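Local coordinates for CLIP-associating protein 2 (Mus musculus, PDB 3WOZ) that contributes to microtubule dynamics through its TOG domains, of which this HEAT-repeat domain is one, and probably acts by binding tubulin, at residues K45-I50 and V71-V76; R53-P58 and S64-T69; I114-F119 and A155-P160; L88-L93 and M129-D134. All coordinates share one frame; numbering follows the deposited sequence. Where two conformers were deposited one is given.

Contact 1. Residues K45-I50 and V71-V76; sequences KRLCEI and VDFIQV
Phe73 reaches across to Leu47 and Cys48 from the facing helix. Its CA lies 9.9 Å from the CA of Leu47, so the ring spans most of the gap. With CG anti to the backbone N (chi1 176°), the ring is carried out from helix 60-77. CB and CG act as the stalk and make no close contact with 45-50. Touching starts at CD2, 3.9 Å from Leu47 CD2. The next atom, CE2, is nearer, at 3.5 Å from the same Leu47 CD2. Leu47 CG also lies 3.9 Å from Phe73 CE2, so the leucine branch meets this corner of the ring obliquely. Helices 41-54 and 60-77 run antiparallel as a helical hairpin of the HEAT-repeat TOG domain. At the ring tip, Phe73 CZ is 4.0 Å from Cys48 SG. The sulfur lies near the ring plane, 86° off the normal, in an edge-on sulfur-aromatic contact. Leu81 touches both Cys48 and Phe73, and Phe51 packs edge-to-face with Phe73. An alanine in place of Phe73 would remove the ring, and is likely to open a gap before the Leu47 methyl and leave Cys48 SG without its aromatic neighbour.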
loop_
_atom_site.group_PDB
_atom_site.type_symbol
_atom_site.label_atom_id
_atom_site.label_comp_id
_atom_site.label_asym_id
_atom_site.label_seq_id
_atom_site.Cartn_x
_atom_site.Cartn_y
_atom_site.Cartn_z
ATOM N N LYS A 45 19.503 3.408 -1.256
ATOM C CA LYS A 45 19.178 2.382 -2.242
ATOM C C LYS A 45 19.387 0.980 -1.659
ATOM O O LYS A 45 18.526 0.111 -1.798
ATOM C CB LYS A 45 20.009 2.574 -3.512
ATOM C CG LYS A 45 19.681 1.604 -4.640
ATOM C CD LYS A 45 20.611 1.815 -5.830
ATOM C CE LYS A 45 20.336 0.809 -6.942
ATOM N NZ LYS A 45 18.995 1.012 -7.565
ATOM N N ARG A 46 20.522 0.778 -0.994
ATOM C CA ARG A 46 20.830 -0.491 -0.337
ATOM C C ARG A 46 19.838 -0.810 0.791
ATOM O O ARG A 46 19.415 -1.959 0.941
ATOM C CB ARG A 46 22.274 -0.494 0.180
ATOM C CG ARG A 46 22.644 -1.693 1.053
ATOM C CD ARG A 46 24.132 -1.991 0.974
ATOM N NE ARG A 46 24.653 -2.656 2.172
ATOM C CZ ARG A 46 24.558 -3.961 2.423
ATOM N NH1 ARG A 46 23.934 -4.769 1.570
ATOM N NH2 ARG A 46 25.078 -4.457 3.537
ATOM N N LEU A 47 19.466 0.208 1.566
ATOM C CA LEU A 47 18.497 0.029 2.648
ATOM C C LEU A 47 17.115 -0.363 2.114
ATOM O O LEU A 47 16.443 -1.217 2.696
ATOM C CB LEU A 47 18.419 1.279 3.538
ATOM C CG LEU A 47 17.395 1.323 4.685
ATOM C CD1 LEU A 47 17.388 0.036 5.510
ATOM C CD2 LEU A 47 17.662 2.518 5.573
ATOM N N CYS A 48 16.702 0.260 1.011
ATOM C CA CYS A 48 15.452 -0.096 0.349
ATOM C C CYS A 48 15.453 -1.546 -0.126
ATOM O O CYS A 48 14.425 -2.218 -0.070
ATOM C CB CYS A 48 15.170 0.838 -0.821
ATOM S SG CYS A 48 14.667 2.468 -0.290
ATOM N N GLU A 49 16.613 -2.014 -0.578
ATOM C CA GLU A 49 16.777 -3.395 -1.031
ATOM C C GLU A 49 16.719 -4.377 0.139
ATOM O O GLU A 49 16.129 -5.456 0.022
ATOM C CB GLU A 49 18.075 -3.550 -1.827
ATOM C CG GLU A 49 18.028 -2.841 -3.184
ATOM C CD GLU A 49 19.391 -2.693 -3.845
ATOM O OE1 GLU A 49 20.409 -3.125 -3.253
ATOM O OE2 GLU A 49 19.441 -2.138 -4.962
ATOM N N ILE A 50 17.322 -3.986 1.260
ATOM C CA ILE A 50 17.243 -4.740 2.511
ATOM C C ILE A 50 15.803 -4.807 3.037
ATOM O O ILE A 50 15.340 -5.868 3.459
ATOM C CB ILE A 50 18.173 -4.135 3.591
ATOM C CG1 ILE A 50 19.643 -4.397 3.231
ATOM C CG2 ILE A 50 17.848 -4.700 4.982
ATOM C CD1 ILE A 50 20.646 -3.543 4.009
ATOM N N VAL A 71 8.110 3.388 10.003
ATOM C CA VAL A 71 7.424 4.643 10.318
ATOM C C VAL A 71 8.417 5.806 10.305
ATOM O O VAL A 71 8.198 6.806 9.626
ATOM C CB VAL A 71 6.680 4.558 11.677
ATOM C CG1 VAL A 71 6.142 5.926 12.107
ATOM C CG2 VAL A 71 5.546 3.548 11.594
ATOM N N ASP A 72 9.515 5.640 11.039
ATOM C CA ASP A 72 10.592 6.627 11.097
ATOM C C ASP A 72 11.309 6.788 9.765
ATOM O O ASP A 72 11.682 7.898 9.389
ATOM C CB ASP A 72 11.601 6.228 12.172
ATOM C CG ASP A 72 11.026 6.330 13.557
ATOM O OD1 ASP A 72 10.683 5.274 14.141
ATOM O OD2 ASP A 72 10.890 7.471 14.046
ATOM N N PHE A 73 11.505 5.669 9.072
ATOM C CA PHE A 73 12.190 5.643 7.783
ATOM C C PHE A 73 11.405 6.421 6.742
ATOM O O PHE A 73 11.967 7.270 6.050
ATOM C CB PHE A 73 12.411 4.195 7.335
ATOM C CG PHE A 73 13.019 4.057 5.968
ATOM C CD1 PHE A 73 12.287 3.500 4.924
ATOM C CD2 PHE A 73 14.328 4.466 5.723
ATOM C CE1 PHE A 73 12.847 3.350 3.664
ATOM C CE2 PHE A 73 14.890 4.328 4.464
ATOM C CZ PHE A 73 14.153 3.760 3.435
ATOM N N ILE A 74 10.106 6.136 6.647
ATOM C CA ILE A 74 9.223 6.856 5.743
ATOM C C ILE A 74 9.177 8.351 6.086
ATOM O O ILE A 74 9.309 9.195 5.201
ATOM C CB ILE A 74 7.794 6.258 5.725
ATOM C CG1 ILE A 74 7.811 4.829 5.165
ATOM C CG2 ILE A 74 6.856 7.131 4.903
ATOM C CD1 ILE A 74 6.614 3.987 5.576
ATOM N N GLN A 75 9.002 8.672 7.367
ATOM C CA GLN A 75 8.901 10.070 7.798
ATOM C C GLN A 75 10.157 10.896 7.498
ATOM O O GLN A 75 10.058 12.061 7.136
ATOM C CB GLN A 75 8.515 10.163 9.276
ATOM C CG GLN A 75 7.039 9.881 9.518
ATOM C CD GLN A 75 6.699 9.660 10.980
ATOM O OE1 GLN A 75 7.583 9.489 11.821
ATOM N NE2 GLN A 75 5.409 9.658 11.286
ATOM N N VAL A 76 11.327 10.276 7.621
ATOM C CA VAL A 76 12.594 10.967 7.387
ATOM C C VAL A 76 12.934 11.095 5.894
ATOM O O VAL A 76 13.415 12.138 5.458
ATOM C CB VAL A 76 13.750 10.302 8.194
ATOM C CG1 VAL A 76 15.134 10.732 7.685
ATOM C CG2 VAL A 76 13.599 10.611 9.682
#

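Contact 2. Residues R53-P58 and S64-T69; sequences RMFADP and SMFLET
Met54 and Phe66 mark the nearest backbone approach, with Met54 CA 7.2 Å from Phe66 CA. Met54 to Asp57 forms a type I beta turn, closed by Asp57 N to Met54 O at 3.0 Å, while 64-69 is helical. The Phe66 ring meets two side chains: Met54 over one face, Phe55 at its edge. Its CG is anti to the backbone N (chi1 153°), which carries the ring across to both. Met54 is a selenomethionine here, and Met54 CB is 3.8 Å from the Phe66 centroid, a CH-pi contact 11° off the normal. Met54 SE sits obliquely to the ring, 4.7 Å from the Phe66 centroid, as a Met-aromatic contact. The edge of Phe66 points into the face of Phe55, with Phe66 CZ over the ring centre and the planes at 89°. The centroids of Phe55 and Phe66 are 4.9 Å apart. A serine in place of Phe66 would probably leave the Met54 side chain and the Phe55 face without their common partner, with a gap where the ring had been. Phe51 adds another edge-to-face contact to Phe66. This is a T-shaped aromatic pair at the turn end of an antiparallel helical hairpin of the HEAT-repeat fold.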
loop_
_atom_site.group_PDB
_atom_site.type_symbol
_atom_site.label_atom_id
_atom_site.label_comp_id
_atom_site.label_asym_id
_atom_site.label_seq_id
_atom_site.Cartn_x
_atom_site.Cartn_y
_atom_site.Cartn_z
ATOM N N ARG A 53 13.411 -7.174 1.108
ATOM C CA ARG A 53 13.582 -8.557 1.554
ATOM C C ARG A 53 13.027 -8.768 2.963
ATOM O O ARG A 53 12.503 -9.842 3.279
ATOM C CB ARG A 53 15.057 -8.964 1.500
ATOM C CG ARG A 53 15.651 -8.985 0.096
ATOM C CD ARG A 53 16.955 -9.768 0.062
ATOM N NE ARG A 53 17.903 -9.293 1.066
ATOM C CZ ARG A 53 18.770 -8.306 0.869
ATOM N NH1 ARG A 53 18.813 -7.678 -0.300
ATOM N NH2 ARG A 53 19.593 -7.945 1.842
HETATM N N MSE A 54 13.136 -7.736 3.801
HETATM C CA MSE A 54 12.641 -7.784 5.178
HETATM C C MSE A 54 11.128 -8.012 5.269
HETATM O O MSE A 54 10.628 -8.491 6.283
HETATM C CB MSE A 54 13.039 -6.521 5.945
HETATM C CG MSE A 54 13.501 -6.799 7.368
HETATM SE SE MSE A 54 14.672 -5.418 8.091
HETATM C CE MSE A 54 16.033 -6.549 8.929
ATOM N N PHE A 55 10.403 -7.667 4.209
ATOM C CA PHE A 55 8.973 -7.949 4.148
ATOM C C PHE A 55 8.686 -9.445 4.260
ATOM O O PHE A 55 7.609 -9.838 4.702
ATOM C CB PHE A 55 8.352 -7.372 2.872
ATOM C CG PHE A 55 7.981 -5.922 2.987
ATOM C CD1 PHE A 55 6.935 -5.525 3.810
ATOM C CD2 PHE A 55 8.677 -4.954 2.271
ATOM C CE1 PHE A 55 6.590 -4.180 3.930
ATOM C CE2 PHE A 55 8.331 -3.601 2.379
ATOM C CZ PHE A 55 7.281 -3.220 3.208
ATOM N N ALA A 56 9.660 -10.266 3.868
ATOM C CA ALA A 56 9.562 -11.715 3.998
ATOM C C ALA A 56 10.442 -12.286 5.120
ATOM O O ALA A 56 10.861 -13.435 5.053
ATOM C CB ALA A 56 9.894 -12.386 2.663
ATOM N N ASP A 57 10.714 -11.493 6.155
ATOM C CA ASP A 57 11.555 -11.957 7.264
ATOM C C ASP A 57 10.823 -13.029 8.080
ATOM O O ASP A 57 9.712 -12.790 8.545
ATOM C CB ASP A 57 11.963 -10.786 8.161
ATOM C CG ASP A 57 13.165 -11.101 9.027
ATOM O OD1 ASP A 57 13.053 -11.941 9.951
ATOM O OD2 ASP A 57 14.228 -10.487 8.792
ATOM N N PRO A 58 11.447 -14.212 8.253
ATOM C CA PRO A 58 10.759 -15.329 8.899
ATOM C C PRO A 58 10.702 -15.225 10.425
ATOM O O PRO A 58 9.938 -15.953 11.059
ATOM C CB PRO A 58 11.595 -16.540 8.477
ATOM C CG PRO A 58 12.969 -16.002 8.343
ATOM C CD PRO A 58 12.812 -14.584 7.829
ATOM N N SER A 64 8.357 -7.514 13.280
ATOM C CA SER A 64 7.631 -6.487 14.027
ATOM C C SER A 64 8.471 -5.239 14.289
ATOM O O SER A 64 7.959 -4.123 14.207
ATOM C CB SER A 64 7.083 -7.047 15.336
ATOM O OG SER A 64 5.826 -7.650 15.107
HETATM N N MSE A 65 9.751 -5.436 14.601
HETATM C CA MSE A 65 10.697 -4.326 14.745
HETATM C C MSE A 65 10.921 -3.579 13.426
HETATM O O MSE A 65 11.104 -2.358 13.419
HETATM C CB MSE A 65 12.041 -4.833 15.252
HETATM C CG MSE A 65 12.067 -5.255 16.706
HETATM SE SE MSE A 65 13.865 -5.883 17.121
HETATM C CE MSE A 65 14.817 -4.202 16.826
ATOM N N PHE A 66 10.929 -4.330 12.324
ATOM C CA PHE A 66 11.056 -3.770 10.978
ATOM C C PHE A 66 9.871 -2.858 10.657
ATOM O O PHE A 66 10.061 -1.725 10.219
ATOM C CB PHE A 66 11.209 -4.898 9.942
ATOM C CG PHE A 66 10.713 -4.553 8.559
ATOM C CD1 PHE A 66 11.369 -3.605 7.771
ATOM C CD2 PHE A 66 9.600 -5.206 8.029
ATOM C CE1 PHE A 66 10.911 -3.302 6.485
ATOM C CE2 PHE A 66 9.134 -4.916 6.742
ATOM C CZ PHE A 66 9.787 -3.959 5.968
ATOM N N LEU A 67 8.658 -3.355 10.895
ATOM C CA LEU A 67 7.439 -2.558 10.723
ATOM C C LEU A 67 7.452 -1.248 11.512
ATOM O O LEU A 67 6.973 -0.226 11.020
ATOM C CB LEU A 67 6.199 -3.368 11.100
ATOM C CG LEU A 67 5.803 -4.510 10.163
ATOM C CD1 LEU A 67 4.620 -5.250 10.759
ATOM C CD2 LEU A 67 5.493 -4.008 8.732
ATOM N N GLU A 68 7.996 -1.288 12.727
ATOM C CA GLU A 68 8.104 -0.092 13.569
ATOM C C GLU A 68 9.137 0.893 13.042
ATOM O O GLU A 68 8.950 2.099 13.137
ATOM C CB GLU A 68 8.445 -0.464 15.013
ATOM C CG GLU A 68 7.294 -1.094 15.762
ATOM C CD GLU A 68 7.705 -1.694 17.095
ATOM O OE1 GLU A 68 8.753 -2.375 17.158
ATOM O OE2 GLU A 68 6.964 -1.492 18.080
ATOM N N THR A 69 10.232 0.368 12.508
ATOM C CA THR A 69 11.301 1.187 11.943
ATOM C C THR A 69 10.841 1.902 10.667
ATOM O O THR A 69 11.291 3.012 10.379
ATOM C CB THR A 69 12.553 0.329 11.648
ATOM O OG1 THR A 69 12.817 -0.520 12.768
ATOM C CG2 THR A 69 13.782 1.204 11.390
#

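Contact 3. Residues I114-F119 and A155-P160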
loop_
_atom_site.group_PDB
_atom_site.type_symbol
_atom_site.label_atom_id
_atom_site.label_comp_id
_atom_site.label_asym_id
_atom_site.label_seq_id
_atom_site.Cartn_x
_atom_site.Cartn_y
_atom_site.Cartn_z
ATOM N N ILE A 114 0.981 5.989 7.633
ATOM C CA ILE A 114 2.143 6.855 7.437
ATOM C C ILE A 114 2.422 7.028 5.940
ATOM O O ILE A 114 2.560 8.150 5.460
ATOM C CB ILE A 114 3.400 6.298 8.174
ATOM C CG1 ILE A 114 3.156 6.204 9.686
ATOM C CG2 ILE A 114 4.646 7.131 7.871
ATOM C CD1 ILE A 114 2.799 7.505 10.358
ATOM N N THR A 115 2.485 5.913 5.214
ATOM C CA THR A 115 2.660 5.925 3.757
ATOM C C THR A 115 1.637 6.834 3.090
ATOM O O THR A 115 1.995 7.697 2.298
ATOM C CB THR A 115 2.533 4.504 3.160
ATOM O OG1 THR A 115 3.489 3.646 3.786
ATOM C CG2 THR A 115 2.784 4.510 1.642
ATOM N N ARG A 116 0.369 6.643 3.435
ATOM C CA ARG A 116 -0.735 7.360 2.798
ATOM C C ARG A 116 -0.638 8.873 2.942
ATOM O O ARG A 116 -1.047 9.605 2.037
ATOM C CB ARG A 116 -2.067 6.862 3.351
ATOM C CG ARG A 116 -3.248 6.970 2.391
ATOM C CD ARG A 116 -4.368 6.020 2.836
ATOM N NE ARG A 116 -4.674 6.233 4.247
ATOM C CZ ARG A 116 -4.566 5.324 5.212
ATOM N NH1 ARG A 116 -4.180 4.073 4.960
ATOM N NH2 ARG A 116 -4.873 5.679 6.446
ATOM N N GLU A 117 -0.091 9.334 4.067
ATOM C CA GLU A 117 0.040 10.768 4.321
ATOM C C GLU A 117 1.409 11.329 3.933
ATOM O O GLU A 117 1.642 12.528 4.069
ATOM C CB GLU A 117 -0.286 11.101 5.793
ATOM C CG GLU A 117 0.766 10.643 6.807
ATOM C CD GLU A 117 0.333 10.848 8.261
ATOM O OE1 GLU A 117 -0.882 10.919 8.535
ATOM O OE2 GLU A 117 1.218 10.927 9.138
ATOM N N SER A 118 2.304 10.474 3.445
ATOM C CA SER A 118 3.683 10.895 3.170
ATOM C C SER A 118 4.047 11.046 1.680
ATOM O O SER A 118 5.130 11.517 1.356
ATOM C CB SER A 118 4.676 9.942 3.843
ATOM O OG SER A 118 4.425 9.831 5.235
ATOM N N PHE A 119 3.147 10.653 0.786
ATOM C CA PHE A 119 3.471 10.603 -0.645
ATOM C C PHE A 119 2.387 11.269 -1.480
ATOM O O PHE A 119 1.240 11.310 -1.051
ATOM C CB PHE A 119 3.658 9.149 -1.095
ATOM C CG PHE A 119 4.860 8.478 -0.499
ATOM C CD1 PHE A 119 6.124 8.652 -1.064
ATOM C CD2 PHE A 119 4.733 7.657 0.620
ATOM C CE1 PHE A 119 7.239 8.025 -0.519
ATOM C CE2 PHE A 119 5.846 7.029 1.174
ATOM C CZ PHE A 119 7.100 7.212 0.604
ATOM N N ALA A 155 -9.097 8.102 -1.427
ATOM C CA ALA A 155 -10.104 8.867 -2.158
ATOM C C ALA A 155 -10.658 10.035 -1.344
ATOM O O ALA A 155 -11.051 11.056 -1.912
ATOM C CB ALA A 155 -11.232 7.953 -2.618
ATOM N N LYS A 156 -10.677 9.880 -0.019
ATOM C CA LYS A 156 -11.151 10.924 0.892
ATOM C C LYS A 156 -10.173 12.093 1.023
ATOM O O LYS A 156 -10.541 13.160 1.515
ATOM C CB LYS A 156 -11.454 10.347 2.286
ATOM C CG LYS A 156 -12.382 9.128 2.313
ATOM C CD LYS A 156 -13.761 9.430 1.736
ATOM C CE LYS A 156 -14.595 8.165 1.584
ATOM N NZ LYS A 156 -15.050 7.627 2.899
ATOM N N GLN A 157 -8.930 11.890 0.596
ATOM C CA GLN A 157 -7.912 12.936 0.693
ATOM C C GLN A 157 -7.395 13.426 -0.670
ATOM O O GLN A 157 -6.593 14.357 -0.739
ATOM C CB GLN A 157 -6.754 12.483 1.601
ATOM C CG GLN A 157 -5.903 11.327 1.067
ATOM C CD GLN A 157 -4.754 10.951 1.996
ATOM O OE1 GLN A 157 -4.957 10.688 3.180
ATOM N NE2 GLN A 157 -3.542 10.911 1.456
HETATM N N MSE A 158 -7.860 12.797 -1.745
HETATM C CA MSE A 158 -7.405 13.118 -3.098
HETATM C C MSE A 158 -8.007 14.398 -3.666
HETATM O O MSE A 158 -9.043 14.872 -3.202
HETATM C CB MSE A 158 -7.743 11.971 -4.047
HETATM C CG MSE A 158 -6.655 10.942 -4.209
HETATM SE SE MSE A 158 -7.363 9.326 -5.012
HETATM C CE MSE A 158 -7.575 9.894 -6.866
ATOM N N ASP A 159 -7.337 14.945 -4.676
ATOM C CA ASP A 159 -7.921 15.959 -5.550
ATOM C C ASP A 159 -8.729 15.250 -6.629
ATOM O O ASP A 159 -8.372 14.142 -7.025
ATOM C CB ASP A 159 -6.825 16.797 -6.212
ATOM C CG ASP A 159 -6.330 17.928 -5.332
ATOM O OD1 ASP A 159 -7.046 18.321 -4.381
ATOM O OD2 ASP A 159 -5.221 18.434 -5.608
ATOM N N PRO A 160 -9.823 15.877 -7.109
ATOM C CA PRO A 160 -10.619 15.300 -8.200
ATOM C C PRO A 160 -9.808 14.920 -9.451
ATOM O O PRO A 160 -10.091 13.897 -10.073
ATOM C CB PRO A 160 -11.619 16.412 -8.524
ATOM C CG PRO A 160 -11.810 17.113 -7.224
ATOM C CD PRO A 160 -10.464 17.083 -6.547
HETATM O O HOH W 1 -4.455 8.849 5.116
#
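Arg116 and Gln157 join the end of helix 102-118 to the loop after helix 141-155. Along the first segment, Ile114 comes before the contact, and its O accepts a bond from Ser118 OG at 2.5 Å. Arg116 then makes the link twice. Its carbonyl O takes a hydrogen bond from Gln157 NE2 at 2.9 Å, bent to 144° at the hydrogen. The donor stands well above the carbonyl plane. The side chain makes the second link through a water, which accepts from Arg116 NE at 2.8 Å and donates to Gln157 OE1 at 2.7 Å. The Arg116 chain bends at chi3 (51°), and its NH2 forms a salt bridge with Asp113. The guanidinium and amide planes are 65° apart. The extended Gln157 uses both ends of its amide, and NE2 also bonds to Asn121 OD1. That pattern fixes which way round the amide sits: swapping N and O would face OE1 with two acceptors. Gln157 thus ties a carbonyl near the helix end to the loop, while a water bridges its OE1 to Arg116 NE. The link therefore depends on the orientation of the amide and on one ordered water at a surface site.

Contact 4. Residues L88-L93 and M129-D134; sequences LLTQLL and MRFTVD
Phe131 packs against Thr90 and Leu93, joining helix 121-133 to helix 85-96. This is helix-to-helix packing along the HEAT-repeat solenoid, with helix 102-118 lying between the two in sequence. The backbones come close at Thr90 and Phe131, whose CA atoms are 7.1 Å apart. All three touching residues are buried.

The first kind of interaction is CH-pi. The methyl Thr90 CG2 lies over one face of the Phe131 ring, 3.8 Å from its centroid and 19° off the normal. It is offset toward the rim, where Thr90 CG2 is 3.6 Å from Phe131 CD1. Thr90 CB follows the ring further out, 3.8 Å from Phe131 CE1. The hydroxyl is engaged elsewhere: OG1 is hydrogen-bonded to Phe86 O, one turn back in its own helix. OG1 sits between the backbone N and the carbonyl carbon (chi1 58°), which puts CG2 beside the backbone N and over the ring. The bond to Phe86 helps to hold that rotamer.

The second kind is plain apolar contact. Leu93 runs past Phe131 in the opposite direction and meets the ring obliquely. Its CB is 4.1 Å from Phe131 CE2. A second touch, also of 4.1 Å, is between Leu93 CD1 and Phe131 CD2. Ile147 of helix 141-155 also packs on Phe131, so the ring ties three helices together.

The last approach is to the backbone: Phe131 CZ comes within 3.8 Å of the Thr90 carbonyl O.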
loop_
_atom_site.group_PDB
_atom_site.type_symbol
_atom_site.label_atom_id
_atom_site.label_comp_id
_atom_site.label_asym_id
_atom_site.label_seq_id
_atom_site.Cartn_x
_atom_site.Cartn_y
_atom_site.Cartn_z
ATOM N N LEU A 88 6.955 -0.495 -1.367
ATOM C CA LEU A 88 6.493 -0.208 -0.015
ATOM C C LEU A 88 4.994 -0.454 0.139
ATOM O O LEU A 88 4.569 -1.200 1.020
ATOM C CB LEU A 88 6.836 1.233 0.367
ATOM C CG LEU A 88 6.274 1.797 1.675
ATOM C CD1 LEU A 88 6.800 1.016 2.881
ATOM C CD2 LEU A 88 6.606 3.289 1.791
ATOM N N LEU A 89 4.209 0.167 -0.739
ATOM C CA LEU A 89 2.759 0.160 -0.625
ATOM C C LEU A 89 2.146 -1.214 -0.918
ATOM O O LEU A 89 1.279 -1.686 -0.166
ATOM C CB LEU A 89 2.145 1.247 -1.518
ATOM C CG LEU A 89 0.620 1.380 -1.576
ATOM C CD1 LEU A 89 0.007 1.469 -0.172
ATOM C CD2 LEU A 89 0.220 2.580 -2.430
ATOM N N THR A 90 2.606 -1.857 -1.990
ATOM C CA THR A 90 2.068 -3.152 -2.375
ATOM C C THR A 90 2.430 -4.237 -1.369
ATOM O O THR A 90 1.589 -5.075 -1.043
ATOM C CB THR A 90 2.506 -3.591 -3.799
ATOM O OG1 THR A 90 3.934 -3.646 -3.871
ATOM C CG2 THR A 90 1.975 -2.628 -4.845
ATOM N N GLN A 91 3.671 -4.215 -0.878
ATOM C CA GLN A 91 4.106 -5.200 0.107
ATOM C C GLN A 91 3.354 -5.045 1.430
ATOM O O GLN A 91 3.024 -6.037 2.078
ATOM C CB GLN A 91 5.618 -5.139 0.331
ATOM C CG GLN A 91 6.447 -5.727 -0.806
ATOM C CD GLN A 91 6.272 -7.230 -0.949
ATOM O OE1 GLN A 91 6.452 -7.981 0.011
ATOM N NE2 GLN A 91 5.921 -7.675 -2.152
ATOM N N LEU A 92 3.075 -3.799 1.814
ATOM C CA LEU A 92 2.301 -3.527 3.024
ATOM C C LEU A 92 0.860 -4.011 2.884
ATOM O O LEU A 92 0.280 -4.525 3.844
ATOM C CB LEU A 92 2.335 -2.041 3.387
ATOM C CG LEU A 92 3.565 -1.461 4.088
ATOM C CD1 LEU A 92 3.357 0.036 4.295
ATOM C CD2 LEU A 92 3.851 -2.160 5.433
ATOM N N LEU A 93 0.291 -3.862 1.689
ATOM C CA LEU A 93 -1.077 -4.325 1.442
ATOM C C LEU A 93 -1.170 -5.851 1.445
ATOM O O LEU A 93 -2.154 -6.417 1.929
ATOM C CB LEU A 93 -1.639 -3.744 0.143
ATOM C CG LEU A 93 -1.965 -2.248 0.171
ATOM C CD1 LEU A 93 -2.169 -1.747 -1.249
ATOM C CD2 LEU A 93 -3.189 -1.957 1.034
HETATM N N MSE A 129 -4.090 1.322 -8.830
HETATM C CA MSE A 129 -4.824 0.869 -10.009
HETATM C C MSE A 129 -4.127 -0.321 -10.673
HETATM O O MSE A 129 -4.770 -1.326 -10.966
HETATM C CB MSE A 129 -5.066 2.016 -10.995
HETATM C CG MSE A 129 -6.018 3.104 -10.488
HETATM SE SE MSE A 129 -7.771 2.500 -9.857
HETATM C CE MSE A 129 -7.399 2.331 -7.945
ATOM N N ARG A 130 -2.816 -0.210 -10.875
ATOM C CA ARG A 130 -2.011 -1.310 -11.417
ATOM C C ARG A 130 -2.022 -2.552 -10.519
ATOM O O ARG A 130 -2.104 -3.675 -11.017
ATOM C CB ARG A 130 -0.568 -0.858 -11.684
ATOM C CG ARG A 130 -0.400 0.004 -12.937
ATOM C CD ARG A 130 1.057 0.419 -13.167
ATOM N NE ARG A 130 1.540 1.349 -12.144
ATOM C CZ ARG A 130 1.371 2.670 -12.180
ATOM N NH1 ARG A 130 0.728 3.244 -13.191
ATOM N NH2 ARG A 130 1.845 3.423 -11.193
ATOM N N PHE A 131 -1.950 -2.348 -9.203
ATOM C CA PHE A 131 -1.945 -3.460 -8.250
ATOM C C PHE A 131 -3.266 -4.234 -8.255
ATOM O O PHE A 131 -3.270 -5.459 -8.145
ATOM C CB PHE A 131 -1.611 -2.966 -6.838
ATOM C CG PHE A 131 -1.249 -4.064 -5.869
ATOM C CD1 PHE A 131 -0.313 -5.039 -6.209
ATOM C CD2 PHE A 131 -1.818 -4.101 -4.600
ATOM C CE1 PHE A 131 0.032 -6.045 -5.310
ATOM C CE2 PHE A 131 -1.476 -5.100 -3.691
ATOM C CZ PHE A 131 -0.552 -6.076 -4.049
ATOM N N THR A 132 -4.373 -3.510 -8.391
ATOM C CA THR A 132 -5.706 -4.107 -8.463
ATOM C C THR A 132 -5.828 -5.080 -9.643
ATOM O O THR A 132 -6.414 -6.155 -9.508
ATOM C CB THR A 132 -6.797 -3.015 -8.542
ATOM O OG1 THR A 132 -6.736 -2.197 -7.367
ATOM C CG2 THR A 132 -8.195 -3.625 -8.654
ATOM N N VAL A 133 -5.256 -4.703 -10.785
ATOM C CA VAL A 133 -5.311 -5.535 -11.989
ATOM C C VAL A 133 -4.140 -6.519 -12.096
ATOM O O VAL A 133 -4.199 -7.462 -12.889
ATOM C CB VAL A 133 -5.405 -4.682 -13.293
ATOM C CG1 VAL A 133 -6.414 -3.561 -13.128
ATOM C CG2 VAL A 133 -4.043 -4.121 -13.695
ATOM N N ASP A 134 -3.095 -6.299 -11.292
ATOM C CA ASP A 134 -1.834 -7.042 -11.408
ATOM C C ASP A 134 -2.059 -8.524 -11.701
ATOM O O ASP A 134 -2.689 -9.242 -10.915
ATOM C CB ASP A 134 -0.962 -6.851 -10.160
ATOM C CG ASP A 134 0.526 -7.007 -10.451
ATOM O OD1 ASP A 134 0.928 -8.042 -11.034
ATOM O OD2 ASP A 134 1.299 -6.094 -10.082
#

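In the fold
Contacts 1, 2 and 4 are buried, while contact 3 lies at the surface. Contacts 1 and 2 hold the same pair, helices 41-54 and 60-77, with centres 11 Å apart. Contact 2 sits at the turn and contact 1 further from it. Contact 4 and contact 3 instead join elements distant in sequence, and their segments alternate along the chain. The chemistry follows place: phenylalanines dominate the three buried contacts, while contact 3 relies on an amide, a carbonyl and a water. Ile74 of segment 71-76 packs on Leu88 and Thr115, and Phe55 touches Leu92, so contacts 1 and 2 both reach the next helices of the solenoid.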